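Local atomic coordinates of major capsid protein (Faustovirus, PDB entry 5J7O), a protein that builds the capsid of a large double-stranded DNA virus as a double jelly-roll protein that assembles as a trimer. Residues Pro181-Val189 against Asn294-Trp302; Arg466-Val474 against Pro561-Leu569. All blocks are in the same frame, centred on the assembly; numbering follows the deposited sequence.

Interaction 1 (Pro181-Val189 against Asn294-Trp302)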
# COMPACT_ATOMS: atom_id res chain seq x y z
N PRO B 181 3.64 -18.98 -7.70
CA PRO B 181 4.00 -20.36 -8.09
C PRO B 181 3.89 -21.34 -6.95
O PRO B 181 3.52 -22.50 -7.16
CB PRO B 181 5.45 -20.22 -8.59
CG PRO B 181 5.69 -18.75 -8.75
CD PRO B 181 4.80 -18.07 -7.77
N GLY B 182 4.21 -20.91 -5.72
CA GLY B 182 4.11 -21.81 -4.59
C GLY B 182 2.69 -22.25 -4.31
O GLY B 182 2.47 -23.30 -3.70
N LEU B 183 1.71 -21.45 -4.74
CA LEU B 183 0.33 -21.83 -4.51
C LEU B 183 -0.16 -22.81 -5.57
O LEU B 183 -0.92 -23.74 -5.25
CB LEU B 183 -0.56 -20.59 -4.49
CG LEU B 183 -0.28 -19.60 -3.36
CD1 LEU B 183 -1.35 -18.52 -3.32
CD2 LEU B 183 -0.19 -20.32 -2.02
N ARG B 184 0.25 -22.64 -6.83
CA ARG B 184 -0.18 -23.56 -7.87
C ARG B 184 0.64 -24.85 -7.86
O ARG B 184 0.13 -25.89 -8.29
CB ARG B 184 -0.07 -22.90 -9.25
CG ARG B 184 -1.00 -23.54 -10.27
CD ARG B 184 -0.84 -22.94 -11.66
NE ARG B 184 -1.97 -23.32 -12.51
CZ ARG B 184 -2.01 -23.14 -13.83
NH1 ARG B 184 -0.99 -22.58 -14.46
NH2 ARG B 184 -3.08 -23.52 -14.51
N LEU B 185 1.89 -24.79 -7.39
CA LEU B 185 2.77 -25.95 -7.46
C LEU B 185 2.16 -27.15 -6.74
O LEU B 185 2.31 -28.29 -7.19
CB LEU B 185 4.13 -25.60 -6.85
CG LEU B 185 5.17 -26.72 -6.92
CD1 LEU B 185 5.60 -26.97 -8.36
CD2 LEU B 185 6.37 -26.38 -6.05
N PHE B 186 1.47 -26.91 -5.63
CA PHE B 186 0.87 -27.99 -4.85
C PHE B 186 -0.57 -28.18 -5.34
O PHE B 186 -1.48 -27.47 -4.91
CB PHE B 186 0.92 -27.68 -3.36
CG PHE B 186 2.31 -27.71 -2.78
CD1 PHE B 186 3.40 -28.06 -3.56
CD2 PHE B 186 2.52 -27.41 -1.44
CE1 PHE B 186 4.67 -28.09 -3.02
CE2 PHE B 186 3.79 -27.44 -0.90
CZ PHE B 186 4.87 -27.78 -1.69
N LYS B 187 -0.76 -29.14 -6.25
CA LYS B 187 -2.11 -29.50 -6.67
C LYS B 187 -2.95 -29.93 -5.48
O LYS B 187 -4.05 -29.41 -5.25
CB LYS B 187 -2.06 -30.61 -7.72
CG LYS B 187 -1.61 -30.18 -9.09
CD LYS B 187 -1.67 -31.35 -10.06
CE LYS B 187 -3.04 -32.01 -10.02
NZ LYS B 187 -3.08 -33.26 -10.83
N ARG B 188 -2.46 -30.91 -4.72
CA ARG B 188 -3.13 -31.39 -3.52
C ARG B 188 -2.11 -31.53 -2.40
O ARG B 188 -0.94 -31.82 -2.63
CB ARG B 188 -3.83 -32.74 -3.77
CG ARG B 188 -4.53 -32.85 -5.11
CD ARG B 188 -5.55 -33.98 -5.13
NE ARG B 188 -6.81 -33.59 -4.50
CZ ARG B 188 -7.82 -33.01 -5.14
NH1 ARG B 188 -7.72 -32.74 -6.43
NH2 ARG B 188 -8.92 -32.69 -4.48
N VAL B 189 -2.58 -31.29 -1.17
CA VAL B 189 -1.76 -31.42 0.03
C VAL B 189 -2.56 -32.23 1.04
O VAL B 189 -3.68 -31.84 1.40
CB VAL B 189 -1.38 -30.05 0.62
CG1 VAL B 189 -0.55 -30.23 1.88
CG2 VAL B 189 -0.63 -29.21 -0.40
N ASN B 294 13.58 -20.32 -4.81
CA ASN B 294 13.51 -20.94 -3.49
C ASN B 294 12.23 -20.49 -2.80
O ASN B 294 12.00 -19.29 -2.62
CB ASN B 294 14.73 -20.58 -2.64
CG ASN B 294 15.98 -21.29 -3.11
OD1 ASN B 294 16.30 -22.38 -2.64
ND2 ASN B 294 16.70 -20.67 -4.04
N MET B 295 11.39 -21.45 -2.43
CA MET B 295 10.12 -21.18 -1.78
C MET B 295 10.03 -21.97 -0.48
O MET B 295 10.54 -23.09 -0.38
CB MET B 295 8.94 -21.53 -2.70
CG MET B 295 8.95 -20.78 -4.02
SD MET B 295 7.59 -21.24 -5.12
CE MET B 295 7.98 -22.96 -5.45
N PHE B 296 9.38 -21.37 0.51
CA PHE B 296 9.00 -22.03 1.75
C PHE B 296 7.47 -21.96 1.81
O PHE B 296 6.91 -21.00 2.34
CB PHE B 296 9.65 -21.38 2.97
CG PHE B 296 11.03 -21.90 3.28
CD1 PHE B 296 12.12 -21.45 2.57
CD2 PHE B 296 11.22 -22.84 4.28
CE1 PHE B 296 13.39 -21.92 2.85
CE2 PHE B 296 12.49 -23.31 4.57
CZ PHE B 296 13.58 -22.86 3.85
N VAL B 297 6.81 -22.97 1.25
CA VAL B 297 5.36 -22.98 1.13
C VAL B 297 4.77 -23.50 2.44
O VAL B 297 4.98 -24.67 2.78
CB VAL B 297 4.89 -23.82 -0.06
CG1 VAL B 297 3.38 -23.76 -0.19
CG2 VAL B 297 5.56 -23.34 -1.34
N PRO B 298 4.03 -22.68 3.18
CA PRO B 298 3.42 -23.17 4.42
C PRO B 298 2.26 -24.11 4.13
O PRO B 298 1.54 -23.96 3.14
CB PRO B 298 2.92 -21.89 5.11
CG PRO B 298 3.60 -20.75 4.37
CD PRO B 298 3.79 -21.25 2.98
N LEU B 299 2.09 -25.09 5.01
CA LEU B 299 0.99 -26.05 4.90
C LEU B 299 -0.17 -25.53 5.75
O LEU B 299 -0.07 -25.46 6.98
CB LEU B 299 1.44 -27.44 5.34
CG LEU B 299 2.63 -28.01 4.56
CD1 LEU B 299 2.83 -29.48 4.87
CD2 LEU B 299 2.46 -27.78 3.06
N LEU B 300 -1.27 -25.18 5.08
CA LEU B 300 -2.34 -24.40 5.69
C LEU B 300 -3.36 -25.30 6.40
O LEU B 300 -4.56 -25.27 6.12
CB LEU B 300 -3.02 -23.54 4.63
CG LEU B 300 -2.09 -22.81 3.65
CD1 LEU B 300 -2.82 -22.50 2.36
CD2 LEU B 300 -1.54 -21.54 4.27
N PHE B 301 -2.87 -26.09 7.34
CA PHE B 301 -3.74 -26.92 8.17
C PHE B 301 -4.08 -26.20 9.47
O PHE B 301 -3.48 -25.18 9.83
CB PHE B 301 -3.09 -28.27 8.46
CG PHE B 301 -2.97 -29.16 7.25
CD1 PHE B 301 -4.10 -29.64 6.61
CD2 PHE B 301 -1.72 -29.54 6.77
CE1 PHE B 301 -3.99 -30.46 5.50
CE2 PHE B 301 -1.61 -30.36 5.67
CZ PHE B 301 -2.74 -30.82 5.03
N TRP B 302 -5.06 -26.75 10.19
CA TRP B 302 -5.56 -26.09 11.40
C TRP B 302 -4.51 -26.12 12.51
O TRP B 302 -4.42 -25.17 13.30
CB TRP B 302 -6.86 -26.75 11.87
CG TRP B 302 -6.63 -27.98 12.69
CD1 TRP B 302 -6.54 -28.04 14.05
CD2 TRP B 302 -6.41 -29.31 12.21
NE1 TRP B 302 -6.29 -29.33 14.45
CE2 TRP B 302 -6.21 -30.13 13.34
CE3 TRP B 302 -6.37 -29.89 10.94
CZ2 TRP B 302 -5.97 -31.49 13.23
CZ3 TRP B 302 -6.14 -31.24 10.84
CH2 TRP B 302 -5.94 -32.03 11.98
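M295 reaches from strand 294-298 up to the start of helix 181-185 and lays its sulfur against the backbone of G182. M295 SD lies 3.4 Å from G182 N and 4.2 Å from P181 CB. A bend at the last torsion (chi3 -64°) turns the methyl toward L185, where M295 CE meets L185 CD2 at 3.8 Å. V297 is next along the strand on the same side. V297 CG1 touches G182 O at 3.7 Å and F186 CE2 at 3.8 Å, and its CG2 rests near G182 CA. G182, without a side chain, lets M295 and V297 reach the helix backbone itself. Further on, L299 CD2 lies 4.1 Å from V189 CG1. The same V189 methyl meets the ring of F301 at CZ, 3.9 Å away, with CE2 just as near.

V107 of strand 99-109 touches L185 and F186, and I326 of strand 320-326 touches the same pair. Strand 294-298 pairs with strand 99-109, while V189 belongs to the sheet of strand 320-326. The contact thus joins two antiparallel sheets of the chain through the helix and corner at 181-187. No hydrogen bond crosses between the segments. All nine touching residues are buried, so cohesion rests on van der Waals and hydrophobic contact of methyls, the M295 thioether and aromatic rings.

Interaction 2 (Arg466-Val474 against Pro561-Leu569)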
# COMPACT_ATOMS: atom_id res chain seq x y z
N ARG B 466 -1.06 -15.59 -15.37
CA ARG B 466 -1.62 -14.56 -14.49
C ARG B 466 -3.06 -14.82 -14.10
O ARG B 466 -3.44 -14.60 -12.95
CB ARG B 466 -1.52 -13.19 -15.17
CG ARG B 466 -2.02 -12.03 -14.35
CD ARG B 466 -2.30 -10.83 -15.24
NE ARG B 466 -3.46 -11.06 -16.10
CZ ARG B 466 -3.78 -10.30 -17.14
NH1 ARG B 466 -3.03 -9.25 -17.46
NH2 ARG B 466 -4.85 -10.58 -17.86
N ASP B 467 -3.89 -15.31 -15.03
CA ASP B 467 -5.32 -15.43 -14.80
C ASP B 467 -5.72 -16.67 -14.01
O ASP B 467 -6.89 -16.78 -13.63
CB ASP B 467 -6.07 -15.45 -16.14
CG ASP B 467 -5.95 -14.15 -16.90
OD1 ASP B 467 -5.56 -13.13 -16.29
OD2 ASP B 467 -6.25 -14.14 -18.12
N TRP B 468 -4.79 -17.59 -13.74
CA TRP B 468 -5.18 -18.88 -13.18
C TRP B 468 -5.80 -18.74 -11.79
O TRP B 468 -6.69 -19.52 -11.44
CB TRP B 468 -3.98 -19.83 -13.15
CG TRP B 468 -3.01 -19.55 -12.04
CD1 TRP B 468 -1.92 -18.73 -12.08
CD2 TRP B 468 -3.04 -20.11 -10.72
NE1 TRP B 468 -1.27 -18.74 -10.87
CE2 TRP B 468 -1.94 -19.58 -10.02
CE3 TRP B 468 -3.89 -21.00 -10.06
CZ2 TRP B 468 -1.67 -19.91 -8.69
CZ3 TRP B 468 -3.62 -21.33 -8.75
CH2 TRP B 468 -2.52 -20.79 -8.08
N HIS B 469 -5.35 -17.78 -11.00
CA HIS B 469 -5.90 -17.59 -9.66
C HIS B 469 -7.01 -16.55 -9.62
O HIS B 469 -7.66 -16.41 -8.57
CB HIS B 469 -4.78 -17.19 -8.68
CG HIS B 469 -4.11 -15.90 -9.01
ND1 HIS B 469 -4.58 -14.68 -8.57
CD2 HIS B 469 -2.99 -15.63 -9.73
CE1 HIS B 469 -3.79 -13.72 -9.01
NE2 HIS B 469 -2.82 -14.27 -9.71
N HIS B 470 -7.27 -15.84 -10.71
CA HIS B 470 -8.36 -14.88 -10.74
C HIS B 470 -9.70 -15.60 -10.85
O HIS B 470 -9.84 -16.59 -11.58
CB HIS B 470 -8.18 -13.91 -11.90
CG HIS B 470 -7.12 -12.88 -11.68
ND1 HIS B 470 -7.40 -11.64 -11.15
CD2 HIS B 470 -5.79 -12.90 -11.91
CE1 HIS B 470 -6.28 -10.94 -11.07
NE2 HIS B 470 -5.29 -11.68 -11.53
N LEU B 471 -10.70 -15.09 -10.13
CA LEU B 471 -12.03 -15.66 -10.13
C LEU B 471 -13.00 -14.93 -11.05
O LEU B 471 -14.21 -15.19 -11.00
CB LEU B 471 -12.58 -15.69 -8.70
CG LEU B 471 -11.76 -16.49 -7.69
CD1 LEU B 471 -12.42 -16.49 -6.32
CD2 LEU B 471 -11.53 -17.92 -8.18
N THR B 472 -12.51 -14.02 -11.87
CA THR B 472 -13.32 -13.30 -12.85
C THR B 472 -12.76 -13.54 -14.25
O THR B 472 -11.75 -14.22 -14.44
CB THR B 472 -13.36 -11.80 -12.56
OG1 THR B 472 -12.05 -11.25 -12.66
CG2 THR B 472 -13.91 -11.54 -11.17
N SER B 473 -13.43 -12.96 -15.24
CA SER B 473 -12.94 -12.93 -16.61
C SER B 473 -12.11 -11.66 -16.79
O SER B 473 -12.61 -10.55 -16.55
CB SER B 473 -14.09 -12.97 -17.60
OG SER B 473 -13.62 -13.00 -18.93
N VAL B 474 -10.86 -11.82 -17.21
CA VAL B 474 -9.92 -10.71 -17.33
C VAL B 474 -9.64 -10.46 -18.80
O VAL B 474 -9.26 -11.38 -19.54
CB VAL B 474 -8.62 -11.00 -16.56
CG1 VAL B 474 -7.77 -9.74 -16.48
CG2 VAL B 474 -8.92 -11.55 -15.18
N PRO B 561 -11.05 -8.92 0.05
CA PRO B 561 -10.36 -9.46 -1.13
C PRO B 561 -10.25 -8.44 -2.26
O PRO B 561 -11.21 -7.72 -2.57
CB PRO B 561 -11.24 -10.64 -1.54
CG PRO B 561 -12.61 -10.22 -1.11
CD PRO B 561 -12.44 -9.40 0.15
N GLN B 562 -9.07 -8.39 -2.87
CA GLN B 562 -8.89 -7.56 -4.06
C GLN B 562 -9.57 -8.18 -5.27
O GLN B 562 -10.15 -7.47 -6.10
CB GLN B 562 -7.40 -7.36 -4.33
CG GLN B 562 -7.07 -6.13 -5.15
CD GLN B 562 -7.18 -4.85 -4.34
OE1 GLN B 562 -7.25 -4.88 -3.12
NE2 GLN B 562 -7.20 -3.71 -5.03
N ASP B 563 -9.53 -9.51 -5.38
CA ASP B 563 -10.17 -10.22 -6.47
C ASP B 563 -11.67 -9.94 -6.47
O ASP B 563 -12.36 -10.19 -5.47
CB ASP B 563 -9.91 -11.72 -6.34
CG ASP B 563 -10.27 -12.51 -7.59
OD1 ASP B 563 -11.14 -12.05 -8.37
OD2 ASP B 563 -9.69 -13.59 -7.80
N LYS B 564 -12.17 -9.41 -7.59
CA LYS B 564 -13.58 -9.03 -7.68
C LYS B 564 -14.53 -10.22 -7.70
O LYS B 564 -15.74 -10.02 -7.54
CB LYS B 564 -13.81 -8.17 -8.92
CG LYS B 564 -13.71 -6.67 -8.66
CD LYS B 564 -14.24 -5.88 -9.84
CE LYS B 564 -14.44 -4.42 -9.48
NZ LYS B 564 -15.10 -3.66 -10.59
N GLY B 565 -14.03 -11.43 -7.91
CA GLY B 565 -14.85 -12.62 -7.93
C GLY B 565 -14.77 -13.48 -6.69
O GLY B 565 -15.28 -14.61 -6.71
N ALA B 566 -14.16 -12.99 -5.62
CA ALA B 566 -14.00 -13.76 -4.39
C ALA B 566 -15.14 -13.42 -3.44
O ALA B 566 -15.27 -12.28 -3.00
CB ALA B 566 -12.65 -13.47 -3.74
N LEU B 567 -15.96 -14.42 -3.12
CA LEU B 567 -17.11 -14.24 -2.25
C LEU B 567 -16.95 -15.08 -0.99
O LEU B 567 -16.37 -16.17 -1.02
CB LEU B 567 -18.42 -14.60 -2.96
CG LEU B 567 -19.01 -13.53 -3.88
CD1 LEU B 567 -18.18 -13.33 -5.15
CD2 LEU B 567 -20.45 -13.86 -4.23
N PHE B 568 -17.47 -14.56 0.12
CA PHE B 568 -17.30 -15.15 1.44
C PHE B 568 -18.68 -15.29 2.08
O PHE B 568 -19.28 -14.30 2.49
CB PHE B 568 -16.38 -14.28 2.30
CG PHE B 568 -15.99 -14.90 3.61
CD1 PHE B 568 -16.75 -14.69 4.75
CD2 PHE B 568 -14.84 -15.67 3.72
CE1 PHE B 568 -16.39 -15.25 5.96
CE2 PHE B 568 -14.47 -16.23 4.93
CZ PHE B 568 -15.25 -16.02 6.05
N LEU B 569 -19.17 -16.53 2.16
CA LEU B 569 -20.48 -16.81 2.75
C LEU B 569 -20.26 -17.18 4.22
O LEU B 569 -19.81 -18.28 4.53
CB LEU B 569 -21.18 -17.95 2.01
CG LEU B 569 -21.11 -18.00 0.48
CD1 LEU B 569 -21.82 -19.24 -0.04
CD2 LEU B 569 -21.69 -16.75 -0.15
O HOH W 1 -10.12 -11.51 -10.90
O HOH W 2 -16.44 -15.45 -9.08
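The side chains of D563 and L471 cross at about a right angle, and the carboxylate of D563 is the polar centre of the contact. Its CG stands opposite the backbone N (chi1 -167°), which carries the group toward 466-474. D563 OD2 takes the backbone N-H of L471 on its syn lone pair, at 2.9 Å and a bent angle of 144°. OD1 turns back to its own loop. D563 OD1 accepts from G565 N at 3.0 Å, nearly straight at 170° but from above the carboxylate plane. This is an Asx turn, set within the type I beta turn from D563 to A566.

The leucine side chain passes over the far part of that turn. L471 CD1 lies 3.4 Å from G565 O and 4.0 Å from A566 CB. T472 comes in beside it and puts its methyl on the turn backbone, with T472 CG2 3.3 Å from G565 N. The other branch, T472 OG1, donates to a water at 2.6 Å. That water lies in the plane of the H470 ring at ND1, and it donates to D563 OD1 at 2.8 Å. A second water donates to both L471 O and G565 O.

The 466-474 loop leads into strand 473-490 of the mixed sheet. The turn leads into strand 567-570, at the edge of a four-stranded antiparallel sheet. K211 forms a salt bridge with D563 OD2 and also bonds H469 O. R224 of the third subunit bonds the carbonyls of P561 and Q562.

Both carboxylate oxygens are therefore engaged, in a largely buried site. The backbone N-H bonds and K211 would be expected to stabilise the negative charge of D563 and to fix the turn against 466-474.

Interaction 1 and interaction 2 have centres about 19 Å apart and follow one another along the chain. They meet directly through W468, whose CH2 lies 3.4 Å from R184 CB and 4.0 Å from L183 C. The indole of the 466-474 loop thus packs on helix 181-185. E179, just before that helix, adds polar ties to W468 and H469. The two contacts differ in kind: interaction 1 has no hydrogen bond between its segments and is held mainly by apolar packing, whereas interaction 2 centres on a carboxylate and two waters. Each also meets a neighbouring subunit: the second subunit packs on N294, F296 and P298, and the third subunit contacts P561, Q562 and K564.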